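Local coordinates for protein thin, isoform D (Drosophila melanogaster, PDB 6XG7) that probably acts as a ubiquitin-protein transferase of the RING-finger, NHL-repeat class, the present piece being its NHL-repeat beta-propeller, a fold suited to binding other proteins, at residues A[116-119]-A[125-128]; A[163-166]-A[172-175]. All coordinates share one frame; numbering follows the deposited sequence.

Contact 1: A[116-119]-A[125-128]; sequences IQVL and FLRA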
loop_
_atom_site.group_PDB
_atom_site.type_symbol
_atom_site.label_atom_id
_atom_site.label_comp_id
_atom_site.label_asym_id
_atom_site.label_seq_id
_atom_site.Cartn_x
_atom_site.Cartn_y
_atom_site.Cartn_z
ATOM N N ILE A 116 7.179 8.708 9.969
ATOM C CA ILE A 116 7.597 7.404 9.469
ATOM C C ILE A 116 8.502 6.767 10.514
ATOM O O ILE A 116 9.343 7.453 11.113
ATOM C CB ILE A 116 8.375 7.553 8.143
ATOM C CG1 ILE A 116 7.571 8.324 7.085
ATOM C CG2 ILE A 116 8.802 6.176 7.626
ATOM C CD1 ILE A 116 6.214 7.778 6.799
ATOM N N GLN A 117 8.365 5.455 10.699
ATOM C CA GLN A 117 9.290 4.697 11.533
ATOM C C GLN A 117 9.953 3.593 10.719
ATOM O O GLN A 117 9.328 2.973 9.855
ATOM C CB GLN A 117 8.606 4.108 12.774
ATOM C CG GLN A 117 8.068 5.152 13.716
ATOM C CD GLN A 117 7.654 4.568 15.044
ATOM O OE1 GLN A 117 8.459 3.969 15.752
ATOM N NE2 GLN A 117 6.386 4.713 15.376
ATOM N N VAL A 118 11.235 3.390 10.987
ATOM C CA VAL A 118 12.020 2.322 10.397
ATOM C C VAL A 118 12.417 1.360 11.505
ATOM O O VAL A 118 12.983 1.771 12.524
ATOM C CB VAL A 118 13.266 2.866 9.679
ATOM C CG1 VAL A 118 14.036 1.737 9.046
ATOM C CG2 VAL A 118 12.903 3.930 8.661
ATOM N N LEU A 119 12.126 0.080 11.305
ATOM C CA LEU A 119 12.459 -0.967 12.256
ATOM C C LEU A 119 13.315 -2.011 11.554
ATOM O O LEU A 119 13.204 -2.208 10.348
ATOM C CB LEU A 119 11.185 -1.581 12.839
ATOM C CG LEU A 119 10.238 -0.560 13.505
ATOM C CD1 LEU A 119 9.090 -0.233 12.562
ATOM C CD2 LEU A 119 9.721 -1.062 14.843
ATOM N N PHE A 125 13.073 -1.084 16.785
ATOM C CA PHE A 125 13.056 0.292 16.316
ATOM C C PHE A 125 14.463 0.776 15.998
ATOM O O PHE A 125 15.403 0.573 16.778
ATOM C CB PHE A 125 12.420 1.186 17.381
ATOM C CG PHE A 125 12.562 2.665 17.108
ATOM C CD1 PHE A 125 13.666 3.379 17.572
ATOM C CD2 PHE A 125 11.586 3.338 16.396
ATOM C CE1 PHE A 125 13.790 4.747 17.318
ATOM C CE2 PHE A 125 11.699 4.700 16.139
ATOM C CZ PHE A 125 12.797 5.402 16.599
ATOM N N LEU A 126 14.604 1.413 14.842
ATOM C CA LEU A 126 15.850 2.044 14.437
ATOM C C LEU A 126 15.745 3.558 14.411
ATOM O O LEU A 126 16.640 4.243 14.912
ATOM C CB LEU A 126 16.283 1.542 13.055
ATOM C CG LEU A 126 16.637 0.063 12.975
ATOM C CD1 LEU A 126 16.914 -0.281 11.517
ATOM C CD2 LEU A 126 17.812 -0.281 13.879
ATOM N N ARG A 127 14.680 4.104 13.826
ATOM C CA ARG A 127 14.593 5.554 13.727
ATOM C C ARG A 127 13.181 5.970 13.364
ATOM O O ARG A 127 12.408 5.205 12.776
ATOM C CB ARG A 127 15.566 6.111 12.687
ATOM C CG ARG A 127 15.255 5.715 11.268
ATOM C CD ARG A 127 16.284 6.282 10.302
ATOM N NE ARG A 127 17.592 5.654 10.487
ATOM C CZ ARG A 127 17.997 4.546 9.867
ATOM N NH1 ARG A 127 17.211 3.919 8.998
ATOM N NH2 ARG A 127 19.200 4.065 10.127
ATOM N N ALA A 128 12.879 7.222 13.685
ATOM C CA ALA A 128 11.652 7.883 13.289
ATOM C C ALA A 128 12.016 9.205 12.641
ATOM O O ALA A 128 13.000 9.850 13.014
ATOM C CB ALA A 128 10.716 8.148 14.480
#
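Gln117 OE1 comes from across the hairpin to the rim of the Phe125 ring, near the ring plane and 3.3 Å from Phe125 CD2, while the backbone N of Arg127 lies 3.5 Å above the centre of one ring face. Ala128 CB also sits at the edge, a methyl small enough to lie beside both the ring and Gln117 CG. This is the outer hairpin of a propeller blade, and it carries a classic beta bulge: Leu126 and Arg127 both face Val118, whose O accepts from Leu126 N (2.9 Å) and Arg127 N (3.2 Å). The Gln117 amide, turned 63° from the ring, is held by Gly90, Glu91 and Asp110, so a residue that both donates and accepts suits this buried place. Phe125 has CG anti to the backbone N (chi1 170°), which folds its ring back along residues 125-128 to meet that amide. On the other face of the sheet, the branched side chain of Val118 touches Ile107 of strand 106-110 and runs beside the aliphatic part of Arg127. Arg127 CG touches Val118 CB at 3.8 Å, and past a bend at chi3 (68°) Arg127 NH1 returns to within 3.9 Å of Val118 CG1.

Contact 2: A[163-166]-A[172-175]; sequences VQVF and FVGK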
loop_
_atom_site.group_PDB
_atom_site.type_symbol
_atom_site.label_atom_id
_atom_site.label_comp_id
_atom_site.label_asym_id
_atom_site.label_seq_id
_atom_site.Cartn_x
_atom_site.Cartn_y
_atom_site.Cartn_z
ATOM N N VAL A 163 3.618 13.554 -2.695
ATOM C CA VAL A 163 4.552 12.488 -2.382
ATOM C C VAL A 163 5.834 13.146 -1.912
ATOM O O VAL A 163 6.316 14.094 -2.539
ATOM C CB VAL A 163 4.811 11.624 -3.632
ATOM C CG1 VAL A 163 5.897 10.611 -3.369
ATOM C CG2 VAL A 163 3.544 10.935 -4.067
ATOM N N GLN A 164 6.406 12.630 -0.836
ATOM C CA GLN A 164 7.721 13.051 -0.384
ATOM C C GLN A 164 8.673 11.864 -0.451
ATOM O O GLN A 164 8.289 10.711 -0.223
ATOM C CB GLN A 164 7.697 13.607 1.033
ATOM C CG GLN A 164 6.903 14.872 1.212
ATOM C CD GLN A 164 7.192 15.518 2.543
ATOM O OE1 GLN A 164 8.287 16.032 2.763
ATOM N NE2 GLN A 164 6.235 15.450 3.456
ATOM N N VAL A 165 9.927 12.163 -0.775
ATOM C CA VAL A 165 10.972 11.174 -1.009
ATOM C C VAL A 165 12.108 11.431 -0.028
ATOM O O VAL A 165 12.539 12.579 0.159
ATOM C CB VAL A 165 11.494 11.214 -2.463
ATOM C CG1 VAL A 165 12.461 10.071 -2.707
ATOM C CG2 VAL A 165 10.326 11.172 -3.452
ATOM N N PHE A 166 12.612 10.350 0.574
ATOM C CA PHE A 166 13.618 10.396 1.622
ATOM C C PHE A 166 14.688 9.352 1.350
ATOM O O PHE A 166 14.428 8.310 0.741
ATOM C CB PHE A 166 12.998 10.083 3.002
ATOM C CG PHE A 166 11.879 10.990 3.359
ATOM C CD1 PHE A 166 10.586 10.727 2.934
ATOM C CD2 PHE A 166 12.114 12.157 4.074
ATOM C CE1 PHE A 166 9.559 11.602 3.235
ATOM C CE2 PHE A 166 11.081 13.010 4.367
ATOM C CZ PHE A 166 9.815 12.734 3.941
ATOM N N PHE A 172 15.553 14.284 3.873
ATOM C CA PHE A 172 14.673 14.731 2.798
ATOM C C PHE A 172 15.420 14.798 1.473
ATOM O O PHE A 172 16.518 15.360 1.386
ATOM C CB PHE A 172 14.112 16.108 3.132
ATOM C CG PHE A 172 13.172 16.660 2.083
ATOM C CD1 PHE A 172 11.848 16.221 1.998
ATOM C CD2 PHE A 172 13.601 17.635 1.196
ATOM C CE1 PHE A 172 10.983 16.730 1.041
ATOM C CE2 PHE A 172 12.731 18.136 0.226
ATOM C CZ PHE A 172 11.428 17.685 0.156
ATOM N N VAL A 173 14.812 14.221 0.442
ATOM C CA VAL A 173 15.338 14.241 -0.918
ATOM C C VAL A 173 14.543 15.188 -1.809
ATOM O O VAL A 173 15.125 16.012 -2.515
ATOM C CB VAL A 173 15.392 12.817 -1.516
ATOM C CG1 VAL A 173 15.773 12.858 -2.998
ATOM C CG2 VAL A 173 16.362 11.969 -0.718
ATOM N N GLY A 174 13.214 15.066 -1.816
ATOM C CA GLY A 174 12.404 15.886 -2.701
ATOM C C GLY A 174 10.936 15.562 -2.542
ATOM O O GLY A 174 10.546 14.746 -1.711
ATOM N N LYS A 175 10.114 16.230 -3.344
ATOM C CA LYS A 175 8.672 16.058 -3.240
ATOM C C LYS A 175 8.041 16.457 -4.561
ATOM O O LYS A 175 8.648 17.170 -5.364
ATOM C CB LYS A 175 8.090 16.907 -2.105
ATOM C CG LYS A 175 8.192 18.420 -2.336
ATOM C CD LYS A 175 7.639 19.202 -1.138
ATOM C CE LYS A 175 7.591 20.711 -1.383
ATOM N NZ LYS A 175 8.949 21.293 -1.371
#
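Strands 163-166 and 172-175 run antiparallel, their axes 4.6 Å apart at the closest and their directions 156° apart. Val165 and Gly174 form the hydrogen-bonded pair, with Val165 N giving its hydrogen to Gly174 O at 2.8 Å. In return Val165 O takes two hydrogens, from Val173 N and, at a longer 3.2 Å, from Gly174 N; both donors reach it from the same face of the carbonyl plane. Two residues opposite one make a classic beta bulge, and beyond it the pairing shifts by one to join Phe166 with Phe172. Gly174 is almost fully extended, a backbone shape readily adopted without a side chain. Its N lies 3.6 Å above the centre of the Phe172 ring, which CG anti to the backbone N (chi1 -179°) lays along its own strand. The hairpin joins the two outer strands of a four-stranded NHL propeller blade, the inner of them hydrogen-bonded in turn to strand 153-157. Across the hairpin Gln164 sends its extended chain out so that OE1 comes to the edge of the ring, 3.3 Å from Phe172 CE1, with the amide plane 59° from the ring. OE1 also takes the hydrogen of Gly137 N, while NE2 serves Lys138 O and Asp157 OD2. Phe166 CE2 meets the same ring edge at Phe172 CD1 (4.1 Å), and the Phe166 ring also meets that of Phe129. Val173 CG2 lies 3.7 Å from Phe166 C, at the turn end of the pair. Val165 CG1 approaches Val173 CB to 4.2 Å, its side chain also touching Tyr154. At the other end Lys175 CB lies beside Gln164 CG, and the long chain carries NZ away to a salt bridge with Asp136.

In the fold
Followed from the N terminus, the chain meets contact 1 first: strand 115-119 turns through five residues and returns as strand 125-129, closing a short hairpin loop at the rim of the propeller. It then travels through strands 142-147 and 153-157 before contact 2 closes an equally short loop between strands 162-166 and 172-179. The two loops stand in series, neither nesting nor crossing, and the contacts do not touch, with centres about 17 Å apart. Each ties the outermost strand of a blade to its neighbour, in consecutive blades. Phe129, directly after 125-128, joins them: its backbone is hydrogen-bonded to that of Ile116, and its ring meets that of Phe166.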